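Local coordinates for protein trehalose-6-phosphate phosphatase (Neosartorya fumigata, PDB 5DXL) that belongs to the trehalose-phosphatase family of the HAD clan, pairing a Rossmann-like core domain with a smaller cap built on an antiparallel sheet, at residues Ala71-Asp74 / Glu75-His79; Tyr150-Phe153 / Gln154-Cys158; Glu164-Ala167 / Lys168-Val172. One frame throughout, in Å; residues are numbered along the deposited sequence.

Contact 1 of 3, residues Ala71-Asp74 / Glu75-His79; sequences AFLD and EWMGH
Phe-72 and Trp-76, one helical turn apart, meet at an oblique angle: Trp-76 CD1 rests over one face of the phenyl ring, toward its rim, 3.9 Å from Phe-72 CE2. The phenyl plane makes 44° with that of the five-membered ring, so the pair neither stacks nor meets edge to face. The same pyrrole edge turns its CD1 to the backbone, 3.4 Å from Phe-72 O in the indole plane. Selenomethionine Met-77 reaches back along the helix. A turn about its CG-SE bond (chi3 -97°) brings CE to within 3.7 Å of Leu-73 CD2 and 4.1 Å of Phe-72 CE1. Beneath these side chains, the amides of Glu-75, Trp-76 and Met-77 bond to the carbonyls four residues earlier. The last such bond is weak, bent to 129° at the hydrogen although Gly-78 N is 3.0 Å from Asp-74 O, and Asp-74 OD1 lies 3.4 Å from Gly-78 CA. A water donates to Glu-75 OE1 and, weakly, to Ala-71 O. Farther out, Arg-68 makes a cation-pi contact with Phe-72, while Ile-42 touches the side chains of both Phe-72 and Trp-76. Met-77 packs on Leu-48 and Leu-51 of helix 45-56, and Gly-78 O accepts a bond from Arg-94. These residues make up most of the short helix in a beta-alpha-beta unit, strand 60-65, helix 70-77, strand 84-87, of the Rossmann-like core.

Contact 2 of 3, residues Tyr150-Phe153 / Gln154-Cys158; sequences YGAF and QAREC
Tyr-150 and Gln-154 form the first of two CH-pi contacts made four residues apart on one helix. Gln-154 CG sits over one face of the phenol, 3.8 Å from the centroid of the Tyr-150 ring, and the amide beyond it stacks over the CZ-OH end, its plane 18° from the ring's. A bend at chi2 (-76°) folds the glutamine back this way. In the second, Glu-157 CG lies over a face of Phe-153, 3.6 Å from Phe-153 CE1. The carboxylate of Glu-157 runs almost parallel to that ring.

Backbone bonds underlie both pairs: Gln-154 N, Ala-155 N, Arg-156 N and Glu-157 N each donate to the carbonyl four residues before, as Gln-154 N does to Tyr-150 O at 2.8 Å. These are regular alpha-helical turns of helix 148-164, which packs with helix 112-125 against the antiparallel cap sheet. Its buried side includes Ala-155, on Trp-141 and Leu-181, and Cys-158, on Phe-120 and Phe-123.

Among polar groups, the Gln-154 amide has its ends engaged separately. OE1 accepts from a water at 3.0 Å that also lies 2.9 Å from Tyr-150 OH, whereas NE2 is hydrogen-bonded to Thr-127 OG1 and is too poorly angled to bond the phenol.

The guanidinium of Arg-156 lies flat against the backbone, one face over Ala-152 O and Phe-153 CA, with NH1 3.7 Å from Ala-152 CB. NH2 approaches the edge of the Phe-153 ring, whose plane is turned 60° from the guanidinium.

Contact 3 of 3, residues Glu164-Ala167 / Lys168-Val172; sequences ETVA and KRWEV
Trp-170 closes a short, weakly bonded helical turn and directs the edge of its indole at Val-166. CB starts 4.0 Å from Val-166 O. With CG anti to the carbonyl carbon (chi1 -69°), the six-membered edge faces Val-166, and CE3 comes 3.6 Å from Val-166 O, in the ring plane, and 4.0 Å from Val-166 CG1. Arg-169 CG lies over one indole face, toward the rim, and the extended chain beyond it brings the guanidinium alongside, with Trp-170 CZ2 over one of its faces. On the pyrrole side, NE1 makes a weak hydrogen bond to Asp-109 OD2, and Trp-112 meets the indole edge to face.

Three-residue spacing prevails at first: Thr-165 O accepts from Lys-168 N at 3.0 Å and weakly from Arg-169 N. Two amides grip Val-166 O: Trp-170 N at 3.0 Å, nearly in line with the carbonyl, and Arg-169 N at 3.1 Å, well above its plane. After an inverse gamma turn centred on Glu-171, the chain doubles back, and Val-172 CG2 lies 4.0 Å from Val-166 CG1. A water appears to donate to both Ala-167 O and Val-172 O, though more acceptors surround it than it has protons.

The turn links helix 148-164 to strand 172-177, an outer strand of the antiparallel cap sheet. Val-166, Trp-170 and Val-172 pack on Trp-112 or Glu-115 of helix 112-125, and the backbone of Glu-171 pairs with Thr-186 next to strand 180-185.

Each contact is local and partly buried, but they lie in two parts of the fold. Contact 1 belongs to the Rossmann-like core domain, its centre 41 Å from that of contact 2 and 34 Å from that of contact 3. Contacts 2 and 3 share the cap; their nearest atoms are about 7 Å apart, helix 148-164 is followed in the chain by helix 166-169, and both contacts have helix 112-125 as a neighbour. Contact 1 is mostly apolar, joining aromatic and selenomethionine groups where a helix ends. Contact 2, within a regular helix, relies on polar chains folded over exposed rings. Contact 3 turns the chain from helix into strand, with valines meeting each other and the edge of a tryptophan.

Contact 1 of 3, residues Ala71-Asp74 / Glu75-His79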
ATOM      1  N   ALA A  71       0.315  11.938 -10.348  1.00 15.58           N
ATOM      2  CA  ALA A  71       1.244  12.747 -11.129  1.00 15.83           C
ATOM      3  C   ALA A  71       2.691  12.579 -10.667  1.00 14.87           C
ATOM      4  O   ALA A  71       3.624  12.647 -11.487  1.00 16.50           O
ATOM      5  CB  ALA A  71       0.834  14.217 -11.075  1.00 17.92           C
ATOM      6  N   PHE A  72       2.887  12.327  -9.375  1.00 13.21           N
ATOM      7  CA  PHE A  72       4.221  12.130  -8.826  1.00 13.45           C
ATOM      8  C   PHE A  72       4.805  10.804  -9.291  1.00 15.15           C
ATOM      9  O   PHE A  72       5.941  10.748  -9.778  1.00 13.34           O
ATOM     10  CB  PHE A  72       4.199  12.179  -7.295  1.00 12.66           C
ATOM     11  CG  PHE A  72       5.550  11.974  -6.662  1.00 13.75           C
ATOM     12  CD1 PHE A  72       5.994  10.701  -6.331  1.00 14.58           C
ATOM     13  CD2 PHE A  72       6.373  13.061  -6.391  1.00 19.99           C
ATOM     14  CE1 PHE A  72       7.238  10.516  -5.751  1.00 15.99           C
ATOM     15  CE2 PHE A  72       7.615  12.882  -5.804  1.00 24.29           C
ATOM     16  CZ  PHE A  72       8.047  11.606  -5.482  1.00 21.63           C
ATOM     17  N   LEU A  73       4.037   9.729  -9.141  1.00 10.26           N
ATOM     18  CA  LEU A  73       4.539   8.415  -9.537  1.00 10.66           C
ATOM     19  C   LEU A  73       4.805   8.400 -11.034  1.00 13.63           C
ATOM     20  O   LEU A  73       5.819   7.875 -11.481  1.00 13.67           O
ATOM     21  CB  LEU A  73       3.555   7.294  -9.181  1.00 10.58           C
ATOM     22  CG  LEU A  73       3.341   7.017  -7.691  1.00 10.32           C
ATOM     23  CD1 LEU A  73       2.488   5.767  -7.547  1.00 11.78           C
ATOM     24  CD2 LEU A  73       4.660   6.879  -6.937  1.00 11.23           C
ATOM     25  N   ASP A  74       3.892   8.974 -11.808  1.00 11.72           N
ATOM     26  CA  ASP A  74       4.083   8.937 -13.256  1.00 14.19           C
ATOM     27  C   ASP A  74       5.292   9.755 -13.670  1.00 14.77           C
ATOM     28  O   ASP A  74       6.075   9.323 -14.528  1.00 13.01           O
ATOM     29  CB  ASP A  74       2.849   9.429 -13.997  1.00 13.45           C
ATOM     30  CG  ASP A  74       2.826   8.948 -15.439  1.00 19.20           C
ATOM     31  OD1 ASP A  74       3.491   7.926 -15.743  1.00 22.55           O
ATOM     32  OD2 ASP A  74       2.176   9.593 -16.265  1.00 24.07           O
ATOM     33  N   GLU A  75       5.474  10.919 -13.057  1.00 12.38           N
ATOM     34  CA  GLU A  75       6.587  11.772 -13.460  1.00 13.71           C
ATOM     35  C   GLU A  75       7.952  11.144 -13.176  1.00 16.03           C
ATOM     36  O   GLU A  75       8.877  11.232 -13.996  1.00 15.50           O
ATOM     37  CB  GLU A  75       6.498  13.130 -12.764  1.00 14.48           C
ATOM     38  CG  GLU A  75       7.766  13.947 -12.959  1.00 18.04           C
ATOM     39  CD  GLU A  75       7.495  15.403 -13.146  1.00 26.22           C
ATOM     40  OE1 GLU A  75       6.648  15.921 -12.382  1.00 27.80           O
ATOM     41  OE2 GLU A  75       8.138  16.024 -14.033  1.00 14.15           O
ATOM     42  N   TRP A  76       8.081  10.493 -12.025  1.00 11.26           N
ATOM     43  CA  TRP A  76       9.394  10.076 -11.564  1.00 12.53           C
ATOM     44  C   TRP A  76       9.698   8.602 -11.763  1.00 12.50           C
ATOM     45  O   TRP A  76      10.861   8.225 -11.818  1.00 12.14           O
ATOM     46  CB  TRP A  76       9.561  10.456 -10.086  1.00 12.23           C
ATOM     47  CG  TRP A  76       9.667  11.935  -9.966  1.00 14.57           C
ATOM     48  CD1 TRP A  76       8.682  12.805  -9.588  1.00 20.65           C
ATOM     49  CD2 TRP A  76      10.798  12.734 -10.314  1.00 15.03           C
ATOM     50  NE1 TRP A  76       9.148  14.101  -9.653  1.00 21.51           N
ATOM     51  CE2 TRP A  76      10.445  14.080 -10.096  1.00 20.54           C
ATOM     52  CE3 TRP A  76      12.086  12.440 -10.771  1.00 17.01           C
ATOM     53  CZ2 TRP A  76      11.333  15.128 -10.322  1.00 18.15           C
ATOM     54  CZ3 TRP A  76      12.960  13.479 -10.995  1.00 19.63           C
ATOM     55  CH2 TRP A  76      12.580  14.807 -10.771  1.00 18.97           C
HETATM   56  N   MSE A  77       8.655   7.791 -11.887  1.00 12.25           N
HETATM   57  CA  MSE A  77       8.805   6.351 -12.087  1.00 10.60           C
HETATM   58  C   MSE A  77       8.073   5.820 -13.320  1.00 12.15           C
HETATM   59  O   MSE A  77       8.269   4.670 -13.717  1.00 12.50           O
HETATM   60  CB  MSE A  77       8.323   5.620 -10.824  1.00 13.28           C
HETATM   61  CG  MSE A  77       9.369   5.692  -9.748  1.00 12.47           C
HETATM   62 SE   MSE A  77       8.750   5.102  -7.988  1.00 22.95          SE
HETATM   63  CE  MSE A  77       8.302   6.824  -7.189  1.00 15.86           C
ATOM     64  N   GLY A  78       7.232   6.652 -13.930  1.00 12.43           N
ATOM     65  CA  GLY A  78       6.373   6.202 -15.010  1.00 12.57           C
ATOM     66  C   GLY A  78       7.104   5.866 -16.301  1.00 10.64           C
ATOM     67  O   GLY A  78       6.546   5.214 -17.181  1.00 13.38           O
ATOM     68  N   HIS A  79       8.354   6.313 -16.401  1.00 12.28           N
ATOM     69  CA  HIS A  79       9.175   6.027 -17.573  1.00 12.08           C
ATOM     70  C   HIS A  79       9.656   4.577 -17.598  1.00 13.30           C
ATOM     71  O   HIS A  79      10.243   4.134 -18.593  1.00 15.07           O
ATOM     72  CB  HIS A  79      10.383   6.953 -17.605  1.00 12.78           C
ATOM     73  CG  HIS A  79      11.323   6.718 -16.467  1.00 15.34           C
ATOM     74  ND1 HIS A  79      11.022   7.083 -15.173  1.00 12.04           N
ATOM     75  CD2 HIS A  79      12.526   6.102 -16.419  1.00 15.58           C
ATOM     76  CE1 HIS A  79      12.023   6.737 -14.380  1.00 13.46           C
ATOM     77  NE2 HIS A  79      12.943   6.133 -15.111  1.00 13.95           N
TER
HETATM   78  O   HOH W   1       5.156  15.354 -10.153  1.00 22.75           O

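Contact 2 of 3, residues Tyr150-Phe153 / Gln154-Cys158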
ATOM      1  N   TYR A 150     -18.628  15.669  24.879  1.00 13.90           N
ATOM      2  CA  TYR A 150     -19.798  15.690  24.013  1.00 13.48           C
ATOM      3  C   TYR A 150     -19.385  15.386  22.577  1.00 15.13           C
ATOM      4  O   TYR A 150     -20.096  14.694  21.865  1.00 13.75           O
ATOM      5  CB  TYR A 150     -20.538  17.030  24.092  1.00 13.51           C
ATOM      6  CG  TYR A 150     -21.856  17.050  23.341  1.00 14.78           C
ATOM      7  CD1 TYR A 150     -22.879  16.168  23.670  1.00 15.08           C
ATOM      8  CD2 TYR A 150     -22.085  17.956  22.314  1.00 15.40           C
ATOM      9  CE1 TYR A 150     -24.083  16.174  22.988  1.00 17.42           C
ATOM     10  CE2 TYR A 150     -23.305  17.984  21.631  1.00 17.39           C
ATOM     11  CZ  TYR A 150     -24.299  17.087  21.980  1.00 18.34           C
ATOM     12  OH  TYR A 150     -25.517  17.093  21.312  1.00 19.89           O
ATOM     13  N   GLY A 151     -18.226  15.889  22.162  1.00 13.94           N
ATOM     14  CA  GLY A 151     -17.696  15.545  20.843  1.00 15.27           C
ATOM     15  C   GLY A 151     -17.532  14.046  20.657  1.00 15.22           C
ATOM     16  O   GLY A 151     -17.947  13.470  19.634  1.00 13.79           O
ATOM     17  N   ALA A 152     -16.919  13.399  21.643  1.00 13.52           N
ATOM     18  CA  ALA A 152     -16.698  11.962  21.583  1.00 14.44           C
ATOM     19  C   ALA A 152     -18.027  11.216  21.534  1.00 16.14           C
ATOM     20  O   ALA A 152     -18.170  10.231  20.811  1.00 15.28           O
ATOM     21  CB  ALA A 152     -15.861  11.487  22.768  1.00 17.57           C
ATOM     22  N   PHE A 153     -18.995  11.700  22.308  1.00 14.18           N
ATOM     23  CA  PHE A 153     -20.333  11.120  22.322  1.00 14.86           C
ATOM     24  C   PHE A 153     -20.997  11.225  20.956  1.00 13.13           C
ATOM     25  O   PHE A 153     -21.511  10.238  20.419  1.00 14.14           O
ATOM     26  CB  PHE A 153     -21.191  11.820  23.385  1.00 12.99           C
ATOM     27  CG  PHE A 153     -22.662  11.512  23.290  1.00 14.38           C
ATOM     28  CD1 PHE A 153     -23.139  10.243  23.576  1.00 14.15           C
ATOM     29  CD2 PHE A 153     -23.565  12.506  22.937  1.00 17.11           C
ATOM     30  CE1 PHE A 153     -24.493   9.961  23.495  1.00 14.64           C
ATOM     31  CE2 PHE A 153     -24.928  12.232  22.856  1.00 18.95           C
ATOM     32  CZ  PHE A 153     -25.385  10.954  23.137  1.00 14.63           C
ATOM     33  N   GLN A 154     -20.974  12.425  20.398  1.00 12.51           N
ATOM     34  CA  GLN A 154     -21.554  12.661  19.086  1.00 11.97           C
ATOM     35  C   GLN A 154     -20.900  11.761  18.044  1.00 13.13           C
ATOM     36  O   GLN A 154     -21.566  11.236  17.155  1.00 13.83           O
ATOM     37  CB  GLN A 154     -21.393  14.128  18.686  1.00 12.86           C
ATOM     38  CG  GLN A 154     -22.259  15.098  19.490  1.00 13.13           C
ATOM     39  CD  GLN A 154     -23.713  15.052  19.062  1.00 13.28           C
ATOM     40  OE1 GLN A 154     -24.415  14.074  19.327  1.00 18.23           O
ATOM     41  NE2 GLN A 154     -24.169  16.105  18.391  1.00 15.01           N
ATOM     42  N   ALA A 155     -19.590  11.593  18.159  1.00 12.34           N
ATOM     43  CA  ALA A 155     -18.868  10.768  17.193  1.00 12.57           C
ATOM     44  C   ALA A 155     -19.254   9.298  17.323  1.00 13.39           C
ATOM     45  O   ALA A 155     -19.432   8.615  16.316  1.00 14.88           O
ATOM     46  CB  ALA A 155     -17.368  10.951  17.361  1.00 14.67           C
ATOM     47  N   ARG A 156     -19.418   8.811  18.554  1.00 14.63           N
ATOM     48  CA  ARG A 156     -19.875   7.436  18.752  1.00 14.73           C
ATOM     49  C   ARG A 156     -21.269   7.249  18.162  1.00 14.76           C
ATOM     50  O   ARG A 156     -21.542   6.240  17.519  1.00 15.11           O
ATOM     51  CB  ARG A 156     -19.892   7.054  20.239  1.00 16.73           C
ATOM     52  CG  ARG A 156     -18.517   6.897  20.849  1.00 17.40           C
ATOM     53  CD  ARG A 156     -18.586   6.272  22.234  1.00 19.39           C
ATOM     54  NE  ARG A 156     -19.319   7.099  23.192  1.00 17.57           N
ATOM     55  CZ  ARG A 156     -18.769   8.076  23.910  1.00 16.66           C
ATOM     56  NH1 ARG A 156     -17.479   8.372  23.771  1.00 17.31           N
ATOM     57  NH2 ARG A 156     -19.505   8.768  24.770  1.00 17.83           N
ATOM     58  N   GLU A 157     -22.147   8.227  18.370  1.00 13.45           N
ATOM     59  CA  GLU A 157     -23.513   8.116  17.875  1.00 14.31           C
ATOM     60  C   GLU A 157     -23.553   8.188  16.353  1.00 16.02           C
ATOM     61  O   GLU A 157     -24.259   7.417  15.697  1.00 15.79           O
ATOM     62  CB  GLU A 157     -24.393   9.205  18.492  1.00 16.45           C
ATOM     63  CG  GLU A 157     -24.414   9.147  20.022  1.00 19.66           C
ATOM     64  CD  GLU A 157     -25.011   7.838  20.544  1.00 23.42           C
ATOM     65  OE1 GLU A 157     -26.237   7.669  20.404  1.00 25.50           O
ATOM     66  OE2 GLU A 157     -24.260   6.982  21.085  1.00 26.01           O
ATOM     67  N   CYS A 158     -22.753   9.088  15.794  1.00 15.14           N
ATOM     68  CA  CYS A 158     -22.691   9.247  14.347  1.00 15.30           C
ATOM     69  C   CYS A 158     -22.094   8.005  13.685  1.00 17.53           C
ATOM     70  O   CYS A 158     -22.579   7.549  12.648  1.00 15.72           O
ATOM     71  CB  CYS A 158     -21.880  10.492  13.998  1.00 12.12           C
ATOM     72  SG  CYS A 158     -21.774  10.811  12.208  1.00 16.16           S
TER
HETATM   73  O   HOH W   2     -27.017  14.681  20.603  1.00 20.62           O

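Contact 3 of 3, residues Glu164-Ala167 / Lys168-Val172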
ATOM      1  N   GLU A 164     -24.684   1.273  10.477  1.00 24.10           N
ATOM      2  CA  GLU A 164     -25.940   0.548  10.326  1.00 28.00           C
ATOM      3  C   GLU A 164     -26.695   0.926   9.059  1.00 30.52           C
ATOM      4  O   GLU A 164     -27.695   0.295   8.714  1.00 31.43           O
ATOM      5  CB  GLU A 164     -26.825   0.784  11.548  1.00 29.57           C
ATOM      6  CG  GLU A 164     -26.313   0.084  12.790  1.00 38.05           C
ATOM      7  CD  GLU A 164     -27.020   0.530  14.051  1.00 50.90           C
ATOM      8  OE1 GLU A 164     -27.950   1.363  13.958  1.00 49.78           O
ATOM      9  OE2 GLU A 164     -26.638   0.044  15.135  1.00 54.46           O
ATOM     10  N   THR A 165     -26.223   1.956   8.367  1.00 24.11           N
ATOM     11  CA  THR A 165     -26.909   2.427   7.172  1.00 23.70           C
ATOM     12  C   THR A 165     -25.967   2.431   5.972  1.00 27.06           C
ATOM     13  O   THR A 165     -25.938   1.478   5.188  1.00 27.78           O
ATOM     14  CB  THR A 165     -27.502   3.845   7.381  1.00 25.70           C
ATOM     15  OG1 THR A 165     -26.473   4.749   7.807  1.00 26.16           O
ATOM     16  CG2 THR A 165     -28.597   3.816   8.444  1.00 30.65           C
ATOM     17  N   VAL A 166     -25.187   3.500   5.849  1.00 24.24           N
ATOM     18  CA  VAL A 166     -24.294   3.690   4.714  1.00 23.94           C
ATOM     19  C   VAL A 166     -23.362   2.498   4.461  1.00 25.05           C
ATOM     20  O   VAL A 166     -23.209   2.047   3.323  1.00 25.67           O
ATOM     21  CB  VAL A 166     -23.449   4.965   4.909  1.00 25.16           C
ATOM     22  CG1 VAL A 166     -22.485   5.151   3.746  1.00 21.94           C
ATOM     23  CG2 VAL A 166     -24.355   6.177   5.064  1.00 24.47           C
ATOM     24  N   ALA A 167     -22.762   1.970   5.521  1.00 20.71           N
ATOM     25  CA  ALA A 167     -21.767   0.910   5.382  1.00 23.15           C
ATOM     26  C   ALA A 167     -22.378  -0.436   5.002  1.00 25.77           C
ATOM     27  O   ALA A 167     -21.666  -1.383   4.671  1.00 24.24           O
ATOM     28  CB  ALA A 167     -20.972   0.773   6.668  1.00 23.44           C
ATOM     29  N   LYS A 168     -23.699  -0.534   5.062  1.00 28.43           N
ATOM     30  CA  LYS A 168     -24.347  -1.780   4.681  1.00 30.96           C
ATOM     31  C   LYS A 168     -24.898  -1.695   3.262  1.00 30.97           C
ATOM     32  O   LYS A 168     -25.285  -2.707   2.682  1.00 30.48           O
ATOM     33  CB  LYS A 168     -25.447  -2.135   5.685  1.00 31.95           C
ATOM     34  CG  LYS A 168     -24.888  -2.595   7.029  1.00 30.80           C
ATOM     35  CD  LYS A 168     -25.961  -3.146   7.952  1.00 44.92           C
ATOM     36  CE  LYS A 168     -25.369  -4.139   8.948  1.00 49.09           C
ATOM     37  NZ  LYS A 168     -25.062  -5.457   8.309  1.00 59.32           N
ATOM     38  N   ARG A 169     -24.906  -0.492   2.694  1.00 25.96           N
ATOM     39  CA  ARG A 169     -25.388  -0.311   1.330  1.00 25.02           C
ATOM     40  C   ARG A 169     -24.250  -0.144   0.324  1.00 28.65           C
ATOM     41  O   ARG A 169     -24.349  -0.594  -0.815  1.00 28.36           O
ATOM     42  CB  ARG A 169     -26.322   0.891   1.239  1.00 27.00           C
ATOM     43  CG  ARG A 169     -26.909   1.063  -0.150  1.00 34.04           C
ATOM     44  CD  ARG A 169     -27.918   2.188  -0.227  1.00 38.29           C
ATOM     45  NE  ARG A 169     -28.362   2.383  -1.606  1.00 45.87           N
ATOM     46  CZ  ARG A 169     -29.216   3.324  -1.994  1.00 50.41           C
ATOM     47  NH1 ARG A 169     -29.730   4.168  -1.107  1.00 43.12           N
ATOM     48  NH2 ARG A 169     -29.556   3.420  -3.273  1.00 54.97           N
ATOM     49  N   TRP A 170     -23.180   0.524   0.738  1.00 24.73           N
ATOM     50  CA  TRP A 170     -22.025   0.709  -0.138  1.00 23.94           C
ATOM     51  C   TRP A 170     -20.777   0.043   0.458  1.00 22.82           C
ATOM     52  O   TRP A 170     -20.710  -0.209   1.661  1.00 25.02           O
ATOM     53  CB  TRP A 170     -21.763   2.199  -0.382  1.00 23.18           C
ATOM     54  CG  TRP A 170     -22.798   2.941  -1.236  1.00 20.36           C
ATOM     55  CD1 TRP A 170     -22.808   3.065  -2.603  1.00 20.20           C
ATOM     56  CD2 TRP A 170     -23.919   3.695  -0.761  1.00 19.11           C
ATOM     57  NE1 TRP A 170     -23.881   3.833  -3.003  1.00 16.34           N
ATOM     58  CE2 TRP A 170     -24.576   4.231  -1.889  1.00 20.23           C
ATOM     59  CE3 TRP A 170     -24.438   3.958   0.513  1.00 21.21           C
ATOM     60  CZ2 TRP A 170     -25.716   5.020  -1.780  1.00 21.77           C
ATOM     61  CZ3 TRP A 170     -25.568   4.741   0.617  1.00 24.29           C
ATOM     62  CH2 TRP A 170     -26.198   5.263  -0.519  1.00 24.96           C
ATOM     63  N   GLU A 171     -19.793  -0.239  -0.394  1.00 21.95           N
ATOM     64  CA  GLU A 171     -18.541  -0.861   0.028  1.00 22.10           C
ATOM     65  C   GLU A 171     -17.598   0.184   0.621  1.00 19.65           C
ATOM     66  O   GLU A 171     -16.589   0.549   0.022  1.00 17.04           O
ATOM     67  CB  GLU A 171     -17.863  -1.574  -1.147  1.00 22.01           C
ATOM     68  CG  GLU A 171     -18.586  -2.826  -1.611  1.00 31.32           C
ATOM     69  CD  GLU A 171     -18.720  -3.862  -0.510  1.00 41.83           C
ATOM     70  OE1 GLU A 171     -17.701  -4.181   0.144  1.00 42.32           O
ATOM     71  OE2 GLU A 171     -19.848  -4.355  -0.291  1.00 48.28           O
ATOM     72  N   VAL A 172     -17.957   0.680   1.794  1.00 18.78           N
ATOM     73  CA  VAL A 172     -17.165   1.697   2.472  1.00 17.88           C
ATOM     74  C   VAL A 172     -16.910   1.261   3.894  1.00 19.66           C
ATOM     75  O   VAL A 172     -17.597   0.389   4.426  1.00 18.83           O
ATOM     76  CB  VAL A 172     -17.867   3.078   2.490  1.00 14.24           C
ATOM     77  CG1 VAL A 172     -18.062   3.599   1.069  1.00 16.74           C
ATOM     78  CG2 VAL A 172     -19.206   3.009   3.233  1.00 19.34           C
TER
HETATM   79  O   HOH W   3     -19.093  -1.783   4.073  1.00 34.89           O